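Local coordinates for CRISPR-associated protein, Cse2 family (Meiothermus ruber, PDB 3WA8) that probably binds G-rich crRNA sequence and stabilises the R-loop as the small Cse2 (CasB) subunit of a CRISPR interference complex, at residues A28-G33 / E40-V45; E46-R51 / I63-V68; K103-T108 / W183-Y188; G110-Q115 / I158-S163. One frame throughout, in Å; residues are numbered along the deposited sequence.

Contact 1. Residues A28-G33 / E40-V45; sequences ARMRRG and EVVPLV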
# COMPACT_ATOMS: atom_id res chain seq x y z
N ALA A 28 13.68 -1.54 11.99
CA ALA A 28 13.20 -1.18 13.31
C ALA A 28 12.72 0.26 13.31
O ALA A 28 11.61 0.52 13.76
CB ALA A 28 14.27 -1.42 14.37
N ARG A 29 13.53 1.17 12.76
CA ARG A 29 13.16 2.57 12.64
C ARG A 29 11.91 2.77 11.78
O ARG A 29 10.93 3.42 12.22
CB ARG A 29 14.27 3.37 12.04
CG ARG A 29 15.39 3.64 12.98
CD ARG A 29 16.26 4.80 12.48
NE ARG A 29 16.61 5.53 13.66
CZ ARG A 29 15.98 6.61 14.09
NH1 ARG A 29 15.01 7.17 13.39
NH2 ARG A 29 16.36 7.15 15.23
N MET A 30 11.93 2.17 10.58
CA MET A 30 10.80 2.25 9.64
C MET A 30 9.50 1.82 10.33
O MET A 30 8.47 2.48 10.19
CB MET A 30 11.03 1.39 8.39
CG MET A 30 12.15 1.87 7.45
SD MET A 30 12.51 0.60 6.19
CE MET A 30 13.98 1.23 5.42
N ARG A 31 9.59 0.74 11.12
CA ARG A 31 8.46 0.21 11.88
C ARG A 31 8.00 1.20 12.94
O ARG A 31 6.81 1.50 13.05
CB ARG A 31 8.85 -1.09 12.54
CG ARG A 31 8.34 -2.36 11.90
CD ARG A 31 8.94 -3.50 12.69
NE ARG A 31 10.05 -4.12 11.99
CZ ARG A 31 11.16 -4.51 12.58
NH1 ARG A 31 11.36 -4.32 13.88
NH2 ARG A 31 12.12 -5.09 11.87
N ARG A 32 8.97 1.71 13.70
CA ARG A 32 8.75 2.70 14.75
C ARG A 32 8.07 4.00 14.27
O ARG A 32 7.23 4.54 14.98
CB ARG A 32 10.06 3.03 15.45
CG ARG A 32 9.89 4.06 16.52
CD ARG A 32 10.83 3.87 17.70
NE ARG A 32 10.10 4.08 18.95
CZ ARG A 32 10.69 4.30 20.13
NH1 ARG A 32 12.02 4.33 20.20
NH2 ARG A 32 9.96 4.49 21.24
N GLY A 33 8.42 4.46 13.06
CA GLY A 33 7.84 5.65 12.48
C GLY A 33 6.38 5.53 12.07
O GLY A 33 5.75 6.52 11.72
N GLU A 40 10.16 9.90 12.23
CA GLU A 40 11.25 9.05 12.69
C GLU A 40 12.19 8.85 11.51
O GLU A 40 11.90 8.10 10.57
CB GLU A 40 10.70 7.70 13.15
CG GLU A 40 11.72 6.63 13.37
CD GLU A 40 12.22 6.64 14.78
OE1 GLU A 40 11.66 7.41 15.59
OE2 GLU A 40 13.18 5.90 15.10
N VAL A 41 13.31 9.54 11.53
CA VAL A 41 14.10 9.69 10.33
C VAL A 41 14.94 8.46 10.05
O VAL A 41 15.58 7.92 10.96
CB VAL A 41 14.96 10.92 10.52
CG1 VAL A 41 15.93 11.06 9.40
CG2 VAL A 41 14.06 12.12 10.64
N VAL A 42 14.94 8.00 8.79
CA VAL A 42 15.79 6.87 8.39
C VAL A 42 16.71 7.23 7.21
O VAL A 42 16.22 7.44 6.07
CB VAL A 42 14.94 5.64 7.98
CG1 VAL A 42 15.85 4.50 7.58
CG2 VAL A 42 14.00 5.20 9.08
N PRO A 43 18.04 7.28 7.44
CA PRO A 43 18.97 7.81 6.42
C PRO A 43 18.71 7.18 5.08
O PRO A 43 18.57 7.89 4.09
CB PRO A 43 20.34 7.40 6.93
CG PRO A 43 20.19 7.35 8.39
CD PRO A 43 18.76 6.83 8.64
N LEU A 44 18.59 5.86 5.05
CA LEU A 44 18.19 5.15 3.85
C LEU A 44 17.08 5.84 3.03
O LEU A 44 17.24 6.12 1.82
CB LEU A 44 17.72 3.74 4.23
CG LEU A 44 17.80 2.74 3.08
CD1 LEU A 44 19.24 2.69 2.49
CD2 LEU A 44 17.35 1.36 3.53
N VAL A 45 15.96 6.11 3.69
CA VAL A 45 14.80 6.72 3.04
C VAL A 45 15.10 8.15 2.68
O VAL A 45 14.87 8.55 1.53
CB VAL A 45 13.60 6.67 3.97
CG1 VAL A 45 12.48 7.54 3.44
CG2 VAL A 45 13.17 5.21 4.18
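Gly33 and Glu40 bring the two backbones together, their CA atoms 4.8 Å apart, and the chains then diverge to 6.6 Å between the CA atoms of Arg29 and Val42, the latter at the N-cap of helix 43-49. In the wedge between them the Arg29 side chain crosses that of Glu40 at about a right angle. A bend at chi3 (142°) carries the Arg29 guanidinium over the Glu40 carboxylate, where NH1 stands 2.8 Å from Glu40 OE2. The carboxylate, folded back at chi2 (90°), lies nearly parallel to the guanidinium, the planes 17° apart, with OE2 over one face. The salt bridge therefore rests on charge, as no N-H points at the oxygen. Arg32 adds its aliphatic part, CG coming 3.9 Å from Glu40 CD.

Deeper in, Val42 CG2 touches Arg29 CB at 3.5 Å and Met30 CG at 4.1 Å. Met30, extended beyond CG, places CE 3.9 Å from Leu44 CD2 and near Val45 CG2; Ala69 of helix 59-72 also packs on the methionine. Chemically the contact has two layers: an ionic outer one with loose directional demands, and a largely buried apolar one, where Met30 reaches from helix 24-32 to Leu44 and Val45 of helix 43-49.

Contact 2. Residues E46-R51 / I63-V68; sequences EGFLGR and ICYYLV. With HG (mercury (II) ion), chain C.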
# COMPACT_ATOMS: atom_id res chain seq x y z
N GLU A 46 15.63 8.91 3.64
CA GLU A 46 16.04 10.29 3.44
C GLU A 46 16.96 10.44 2.22
O GLU A 46 16.82 11.38 1.43
CB GLU A 46 16.77 10.81 4.67
CG GLU A 46 15.88 10.98 5.88
CD GLU A 46 14.80 12.00 5.66
OE1 GLU A 46 15.05 12.97 4.93
OE2 GLU A 46 13.70 11.83 6.23
N GLY A 47 17.91 9.51 2.11
CA GLY A 47 18.78 9.44 0.98
C GLY A 47 17.99 9.38 -0.30
O GLY A 47 18.29 10.11 -1.26
N PHE A 48 16.99 8.51 -0.33
CA PHE A 48 16.25 8.29 -1.57
C PHE A 48 15.44 9.52 -1.89
O PHE A 48 15.46 10.00 -3.03
CB PHE A 48 15.39 7.04 -1.46
CG PHE A 48 14.79 6.61 -2.76
CD1 PHE A 48 15.42 5.66 -3.55
CD2 PHE A 48 13.58 7.15 -3.18
CE1 PHE A 48 14.86 5.25 -4.76
CE2 PHE A 48 13.01 6.75 -4.41
CZ PHE A 48 13.66 5.80 -5.19
N LEU A 49 14.75 10.07 -0.89
CA LEU A 49 13.96 11.28 -1.08
C LEU A 49 14.83 12.47 -1.45
O LEU A 49 14.42 13.33 -2.21
CB LEU A 49 13.14 11.63 0.15
CG LEU A 49 12.14 10.62 0.71
CD1 LEU A 49 11.74 10.99 2.11
CD2 LEU A 49 10.92 10.57 -0.18
N GLY A 50 16.03 12.52 -0.89
CA GLY A 50 16.95 13.61 -1.14
C GLY A 50 17.56 13.57 -2.53
O GLY A 50 18.30 14.48 -2.91
N ARG A 51 17.24 12.53 -3.29
CA ARG A 51 17.77 12.41 -4.64
C ARG A 51 16.73 12.73 -5.71
O ARG A 51 16.98 12.54 -6.90
CB ARG A 51 18.43 11.04 -4.85
CG ARG A 51 19.88 10.98 -4.31
CD ARG A 51 20.60 9.68 -4.69
NE ARG A 51 19.87 8.49 -4.23
CZ ARG A 51 20.01 7.92 -3.03
NH1 ARG A 51 20.86 8.43 -2.13
NH2 ARG A 51 19.30 6.85 -2.71
N ILE A 63 5.28 11.65 3.87
CA ILE A 63 4.42 10.78 4.62
C ILE A 63 4.21 9.46 3.84
O ILE A 63 4.33 8.37 4.40
CB ILE A 63 3.11 11.46 4.98
CG1 ILE A 63 3.36 12.51 6.04
CG2 ILE A 63 2.09 10.47 5.52
CD1 ILE A 63 2.34 13.66 6.04
N CYS A 64 3.94 9.54 2.55
CA CYS A 64 3.60 8.34 1.82
C CYS A 64 4.78 7.37 1.79
O CYS A 64 4.64 6.22 2.25
CB CYS A 64 3.02 8.70 0.45
SG CYS A 64 1.45 9.70 0.58
N TYR A 65 5.95 7.84 1.33
CA TYR A 65 7.18 7.02 1.36
C TYR A 65 7.43 6.34 2.69
O TYR A 65 7.65 5.12 2.74
CB TYR A 65 8.40 7.85 1.01
CG TYR A 65 8.62 7.93 -0.48
CD1 TYR A 65 7.87 8.79 -1.25
CD2 TYR A 65 9.56 7.13 -1.12
CE1 TYR A 65 8.02 8.86 -2.59
CE2 TYR A 65 9.75 7.19 -2.51
CZ TYR A 65 8.96 8.07 -3.23
OH TYR A 65 9.07 8.22 -4.61
N TYR A 66 7.41 7.11 3.75
CA TYR A 66 7.74 6.56 5.05
C TYR A 66 6.71 5.57 5.50
O TYR A 66 7.06 4.51 6.03
CB TYR A 66 7.92 7.67 6.09
CG TYR A 66 9.35 8.11 6.24
CD1 TYR A 66 9.77 9.37 5.78
CD2 TYR A 66 10.30 7.26 6.80
CE1 TYR A 66 11.08 9.78 5.93
CE2 TYR A 66 11.61 7.67 6.95
CZ TYR A 66 11.99 8.93 6.50
OH TYR A 66 13.29 9.31 6.65
N LEU A 67 5.44 5.89 5.30
CA LEU A 67 4.36 4.97 5.61
C LEU A 67 4.57 3.67 4.82
O LEU A 67 4.44 2.59 5.38
CB LEU A 67 3.02 5.58 5.24
CG LEU A 67 1.76 4.80 5.58
CD1 LEU A 67 1.61 4.66 7.06
CD2 LEU A 67 0.56 5.53 5.04
N VAL A 68 4.90 3.74 3.54
CA VAL A 68 5.00 2.48 2.82
C VAL A 68 6.19 1.71 3.35
O VAL A 68 6.14 0.47 3.50
CB VAL A 68 5.03 2.63 1.26
CG1 VAL A 68 5.44 1.34 0.63
CG2 VAL A 68 3.67 2.99 0.74
HG HG C . 0.04 8.48 2.63
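Polar contact between helices 43-49 and 59-72 comes from Tyr66, whose OH donates to Glu46 OE2 over 2.6 Å. The carboxylate oxygen lies in the ring plane at the edge of the tyrosine, and the hydroxyl reaches it on the anti side, 25° out of the carboxylate plane. Glu46 gets there by folding at chi2 (-63°), which turns its end back toward helix 59-72. The same OE2 also forms a salt bridge with Arg62, and the tyrosine oxygen accepts from Val42 N, so that Arg62, Glu46, Tyr66 and Val42 N form a chain of polar contacts. A phenylalanine in place of Tyr66 would probably leave Val42 N without its acceptor and Glu46 held mainly by Arg62.

The CH-pi contact is that of Leu49, whose CD2 sits over one face of the Tyr65 ring, 3.7 Å from the centroid and 20° off the normal.

Among purely apolar pairs, Phe48 CE2 meets Tyr65 CE2 at 3.8 Å, the two side chains crossing at about a right angle. The other methyl of Leu49, CD1, approaches Tyr66 CE1 at 4.1 Å, so the leucine fork spans both tyrosines.

Metal binding involves Cys64, whose SG lies 2.8 Å from a mercury ion; this reflects the affinity of thiols for mercury and need not mark a native metal site.

Phe14 of helix 10-21 packs edge-to-face against both Phe48 and Tyr65, and these three rings form an aromatic cluster where helices 10-21, 43-49 and 59-72 meet in the all-helical Cse2 fold.

Contact 3. Residues K103-T108 / W183-Y188; sequences KGYRRT and WARAFY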
# COMPACT_ATOMS: atom_id res chain seq x y z
N LYS A 103 -4.56 -6.31 -15.41
CA LYS A 103 -3.31 -6.18 -14.63
C LYS A 103 -3.35 -4.88 -13.82
O LYS A 103 -2.92 -4.86 -12.67
CB LYS A 103 -2.08 -6.20 -15.55
CG LYS A 103 -0.81 -6.82 -14.93
CD LYS A 103 -0.07 -7.64 -16.00
CE LYS A 103 -1.07 -8.54 -16.80
NZ LYS A 103 -0.42 -9.39 -17.85
N GLY A 104 -3.88 -3.82 -14.44
CA GLY A 104 -4.12 -2.55 -13.78
C GLY A 104 -4.76 -2.76 -12.43
O GLY A 104 -4.15 -2.46 -11.40
N TYR A 105 -5.97 -3.33 -12.44
CA TYR A 105 -6.79 -3.52 -11.24
C TYR A 105 -6.23 -4.47 -10.19
O TYR A 105 -6.28 -4.15 -9.00
CB TYR A 105 -8.20 -3.96 -11.62
CG TYR A 105 -9.06 -2.84 -12.21
CD1 TYR A 105 -9.73 -3.02 -13.43
CD2 TYR A 105 -9.20 -1.61 -11.56
CE1 TYR A 105 -10.54 -2.00 -13.97
CE2 TYR A 105 -9.99 -0.59 -12.10
CZ TYR A 105 -10.66 -0.79 -13.30
OH TYR A 105 -11.44 0.20 -13.82
N ARG A 106 -5.72 -5.63 -10.63
CA ARG A 106 -5.19 -6.65 -9.70
C ARG A 106 -4.06 -6.07 -8.88
O ARG A 106 -3.89 -6.39 -7.70
CB ARG A 106 -4.69 -7.87 -10.45
CG ARG A 106 -5.74 -8.53 -11.35
CD ARG A 106 -5.15 -9.68 -12.22
NE ARG A 106 -6.21 -10.27 -13.04
CZ ARG A 106 -7.04 -11.24 -12.62
NH1 ARG A 106 -6.90 -11.76 -11.40
NH2 ARG A 106 -7.99 -11.69 -13.44
N ARG A 107 -3.30 -5.19 -9.51
CA ARG A 107 -2.14 -4.58 -8.90
C ARG A 107 -2.46 -3.46 -7.89
O ARG A 107 -1.55 -2.95 -7.24
CB ARG A 107 -1.13 -4.15 -9.97
CG ARG A 107 -0.31 -5.33 -10.51
CD ARG A 107 0.70 -4.93 -11.57
NE ARG A 107 1.65 -6.01 -11.88
CZ ARG A 107 2.77 -6.26 -11.20
NH1 ARG A 107 3.12 -5.49 -10.16
NH2 ARG A 107 3.57 -7.27 -11.56
N THR A 108 -3.73 -3.13 -7.73
CA THR A 108 -4.15 -2.06 -6.81
C THR A 108 -4.66 -2.59 -5.47
O THR A 108 -5.11 -3.72 -5.38
CB THR A 108 -5.28 -1.21 -7.41
OG1 THR A 108 -6.53 -1.89 -7.22
CG2 THR A 108 -5.05 -0.94 -8.89
N TRP A 183 -9.61 2.15 -7.08
CA TRP A 183 -9.72 1.12 -6.08
C TRP A 183 -11.11 0.53 -6.06
O TRP A 183 -11.26 -0.68 -6.10
CB TRP A 183 -9.34 1.67 -4.73
CG TRP A 183 -7.88 1.82 -4.58
CD1 TRP A 183 -6.94 1.85 -5.58
CD2 TRP A 183 -7.16 2.00 -3.36
NE1 TRP A 183 -5.69 2.03 -5.06
CE2 TRP A 183 -5.79 2.14 -3.70
CE3 TRP A 183 -7.54 2.09 -2.02
CZ2 TRP A 183 -4.80 2.34 -2.75
CZ3 TRP A 183 -6.55 2.29 -1.06
CH2 TRP A 183 -5.19 2.41 -1.44
N ALA A 184 -12.13 1.39 -6.03
CA ALA A 184 -13.48 0.92 -5.90
C ALA A 184 -13.82 -0.04 -7.04
O ALA A 184 -14.48 -1.08 -6.85
CB ALA A 184 -14.45 2.10 -5.90
N ARG A 185 -13.34 0.31 -8.23
CA ARG A 185 -13.68 -0.46 -9.41
C ARG A 185 -12.97 -1.77 -9.33
O ARG A 185 -13.53 -2.78 -9.72
CB ARG A 185 -13.33 0.26 -10.70
CG ARG A 185 -14.02 1.59 -10.84
CD ARG A 185 -13.78 2.21 -12.16
NE ARG A 185 -14.37 3.52 -12.11
CZ ARG A 185 -14.79 4.20 -13.16
NH1 ARG A 185 -14.67 3.69 -14.38
NH2 ARG A 185 -15.35 5.39 -12.98
N ALA A 186 -11.76 -1.77 -8.80
CA ALA A 186 -11.00 -3.00 -8.68
C ALA A 186 -11.74 -3.91 -7.74
O ALA A 186 -11.97 -5.06 -8.05
CB ALA A 186 -9.61 -2.73 -8.19
N PHE A 187 -12.14 -3.38 -6.59
CA PHE A 187 -12.86 -4.17 -5.61
C PHE A 187 -14.09 -4.84 -6.22
O PHE A 187 -14.23 -6.06 -6.17
CB PHE A 187 -13.28 -3.29 -4.44
CG PHE A 187 -14.00 -4.03 -3.35
CD1 PHE A 187 -13.30 -4.55 -2.25
CD2 PHE A 187 -15.38 -4.19 -3.39
CE1 PHE A 187 -13.94 -5.24 -1.23
CE2 PHE A 187 -16.04 -4.88 -2.35
CZ PHE A 187 -15.32 -5.41 -1.28
N TYR A 188 -14.99 -4.06 -6.79
CA TYR A 188 -16.23 -4.67 -7.23
C TYR A 188 -16.05 -5.52 -8.47
O TYR A 188 -16.80 -6.46 -8.68
CB TYR A 188 -17.34 -3.63 -7.36
CG TYR A 188 -17.78 -3.17 -5.98
CD1 TYR A 188 -18.54 -4.01 -5.17
CD2 TYR A 188 -17.40 -1.92 -5.46
CE1 TYR A 188 -18.94 -3.63 -3.90
CE2 TYR A 188 -17.80 -1.52 -4.17
CZ TYR A 188 -18.57 -2.39 -3.40
OH TYR A 188 -18.97 -2.05 -2.13
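Tyr105 O is gripped by two donors of Thr108, the hydroxyl OG1 at 2.9 Å and the backbone N at 3.0 Å. The OG1 bond lies in the carbonyl plane on a lone pair, with a C=O...donor angle of 143°. It is possible because Thr108 holds OG1 between its own N and carbonyl carbon (chi1 81°), facing back over the turn. Thus fixed, the threonine and the tyrosine ring present one surface to helix 178-197.

Ala186 packs against it: its CB lies 3.6 Å from Tyr105 CD2 and 3.3 Å from Thr108 OG1. Further along the ring, Tyr105 OH is passed by CB and CD of Arg185, the latter at 3.5 Å, while the guanidinium leads away. At the other end Thr108 CB meets Trp183 CD1 at 3.9 Å, while the indole NE1 is hydrogen-bonded to Asp168 of helix 162-170. A serine in place of Tyr105 is likely to open a gap beside Ala186 and strip the cover from the Arg185 methylenes, although the backbone carbonyl would remain.

The arrangement is a short turn joining helices 102-106 and 109-119, with Thr108 as N-cap of the second, packed through Ala186 on the long C-terminal helix 178-197.

Contact 4. Residues G110-Q115 / I158-S163; sequences GHAIAQ and IRIYWS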
# COMPACT_ATOMS: atom_id res chain seq x y z
N GLY A 110 -7.29 -2.09 -3.94
CA GLY A 110 -8.67 -2.50 -4.09
C GLY A 110 -8.72 -4.00 -4.35
O GLY A 110 -9.47 -4.75 -3.68
N HIS A 111 -7.91 -4.48 -5.29
CA HIS A 111 -7.92 -5.91 -5.55
C HIS A 111 -7.52 -6.72 -4.30
O HIS A 111 -8.16 -7.74 -4.00
CB HIS A 111 -7.09 -6.28 -6.78
CG HIS A 111 -6.92 -7.76 -6.96
ND1 HIS A 111 -7.83 -8.55 -7.62
CD2 HIS A 111 -5.92 -8.59 -6.57
CE1 HIS A 111 -7.41 -9.80 -7.64
NE2 HIS A 111 -6.25 -9.85 -7.00
N ALA A 112 -6.50 -6.26 -3.57
CA ALA A 112 -6.05 -7.00 -2.38
C ALA A 112 -7.21 -7.07 -1.38
O ALA A 112 -7.49 -8.15 -0.83
CB ALA A 112 -4.81 -6.37 -1.76
N ILE A 113 -7.91 -5.95 -1.21
CA ILE A 113 -8.97 -5.86 -0.23
C ILE A 113 -10.15 -6.78 -0.60
O ILE A 113 -10.75 -7.44 0.28
CB ILE A 113 -9.41 -4.41 0.02
CG1 ILE A 113 -8.33 -3.68 0.81
CG2 ILE A 113 -10.71 -4.33 0.84
CD1 ILE A 113 -8.32 -2.20 0.58
N ALA A 114 -10.46 -6.85 -1.89
CA ALA A 114 -11.54 -7.71 -2.33
C ALA A 114 -11.20 -9.15 -2.01
O ALA A 114 -12.06 -9.92 -1.58
CB ALA A 114 -11.78 -7.55 -3.79
N GLN A 115 -9.93 -9.51 -2.21
CA GLN A 115 -9.48 -10.87 -1.95
C GLN A 115 -9.70 -11.21 -0.48
O GLN A 115 -10.12 -12.33 -0.14
CB GLN A 115 -8.01 -11.04 -2.34
CG GLN A 115 -7.80 -11.27 -3.81
CD GLN A 115 -6.35 -11.31 -4.20
OE1 GLN A 115 -5.58 -10.44 -3.84
NE2 GLN A 115 -5.98 -12.32 -4.96
N ILE A 158 -2.46 -13.40 0.35
CA ILE A 158 -2.78 -12.22 -0.43
C ILE A 158 -1.59 -11.29 -0.61
O ILE A 158 -1.01 -10.81 0.36
CB ILE A 158 -3.91 -11.43 0.21
CG1 ILE A 158 -5.18 -12.27 0.18
CG2 ILE A 158 -4.11 -10.08 -0.51
CD1 ILE A 158 -6.31 -11.68 0.94
N ARG A 159 -1.24 -11.03 -1.86
CA ARG A 159 -0.10 -10.19 -2.19
C ARG A 159 -0.51 -8.73 -2.16
O ARG A 159 -1.54 -8.40 -2.69
CB ARG A 159 0.42 -10.55 -3.58
CG ARG A 159 1.38 -9.53 -4.16
CD ARG A 159 2.36 -10.13 -5.15
NE ARG A 159 3.26 -9.09 -5.66
CZ ARG A 159 3.94 -9.19 -6.80
NH1 ARG A 159 3.88 -10.28 -7.56
NH2 ARG A 159 4.70 -8.19 -7.18
N ILE A 160 0.31 -7.86 -1.55
CA ILE A 160 0.11 -6.40 -1.65
C ILE A 160 1.20 -5.82 -2.52
O ILE A 160 2.37 -5.92 -2.15
CB ILE A 160 0.22 -5.69 -0.28
CG1 ILE A 160 -1.03 -5.93 0.56
CG2 ILE A 160 0.42 -4.20 -0.46
CD1 ILE A 160 -0.83 -5.66 2.02
N TYR A 161 0.84 -5.22 -3.65
CA TYR A 161 1.87 -4.63 -4.49
C TYR A 161 2.32 -3.28 -3.93
O TYR A 161 1.69 -2.24 -4.16
CB TYR A 161 1.44 -4.55 -5.95
CG TYR A 161 0.97 -5.86 -6.51
CD1 TYR A 161 1.77 -6.60 -7.40
CD2 TYR A 161 -0.27 -6.38 -6.19
CE1 TYR A 161 1.32 -7.83 -7.95
CE2 TYR A 161 -0.73 -7.61 -6.73
CZ TYR A 161 0.08 -8.32 -7.60
OH TYR A 161 -0.38 -9.49 -8.12
N TRP A 162 3.42 -3.28 -3.18
CA TRP A 162 3.89 -2.04 -2.57
C TRP A 162 4.19 -0.89 -3.51
O TRP A 162 3.80 0.24 -3.24
CB TRP A 162 5.05 -2.31 -1.67
CG TRP A 162 4.73 -3.36 -0.69
CD1 TRP A 162 5.06 -4.67 -0.77
CD2 TRP A 162 4.00 -3.19 0.54
NE1 TRP A 162 4.60 -5.34 0.34
CE2 TRP A 162 3.93 -4.47 1.15
CE3 TRP A 162 3.41 -2.09 1.19
CZ2 TRP A 162 3.30 -4.68 2.38
CZ3 TRP A 162 2.78 -2.31 2.41
CH2 TRP A 162 2.74 -3.59 2.99
N SER A 163 4.86 -1.13 -4.63
CA SER A 163 5.16 0.00 -5.48
C SER A 163 3.88 0.66 -6.00
O SER A 163 3.75 1.89 -6.00
CB SER A 163 6.12 -0.37 -6.60
OG SER A 163 5.45 -1.14 -7.55
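Ile158 straddles Ala112 and Gln115 through its torsions: with chi1 at -65° CG1 is anti to the carbonyl carbon while CG2 is anti to the backbone N, and chi2 at 172° extends the chain to CD1. CD1 therefore lies on Gln115, while CG2 reaches both Ala112 and the Gln115 amide oxygen. CD1 comes 3.7 Å from Gln115 CB, and the two side chains run antiparallel, side by side. CG2 faces the preceding turn, 4.0 Å from Ala112 CB. The Gln115 chain, extended beyond CG, brings its amide oxygen OE1 to 3.7 Å from Ile158 CG2, a carbon-oxygen approach with no polar partner across the contact.

The small Ala112 is consistent with the close approach of the extended chain, its CA lying 6.2 Å from that of Ile160. Its CB also meets the backbone, 4.0 Å from Arg159 O, and lies 4.5 Å from Ile160 CG1. Ile160 reaches on to Ile152 of helix 141-154. Within 158-163 itself, Arg159 CG lies over the Tyr161 ring, whose CE1 in turn faces the guanidinium, and Tyr161 occupies the N-cap position of helix 162-170.

Since every contact across the two segments involves a carbon, the joint depends on dispersion and exclusion of water; it carries little directional information, and the position of 158-163 probably depends also on its other partners, such as Ile152 and, through Trp162, helix 10-21.

Overall arrangement
The four contacts fall into two pairs, 1 with 2 and 3 with 4. Contacts 1 and 2, centres about 10 Å apart, share helix 43-49 and follow each other in sequence; they touch where Val45 CG1 packs on Tyr66 CZ. Contacts 3 and 4, centres about 9 Å apart, are nested, 110-115 with 158-163 falling inside the loop closed by 103-108 with 183-188; they touch where Arg106 O meets His111 CD2 at 3.2 Å. Between the pairs, the centres of contacts 1 and 3 are about 30 Å apart, on opposite sides of the chain's centre, but Val68 CG1 touches Trp162 CE3 at 4.0 Å, so helices 59-72 and 162-170 bridge contacts 2 and 4 within the helical Cse2 fold.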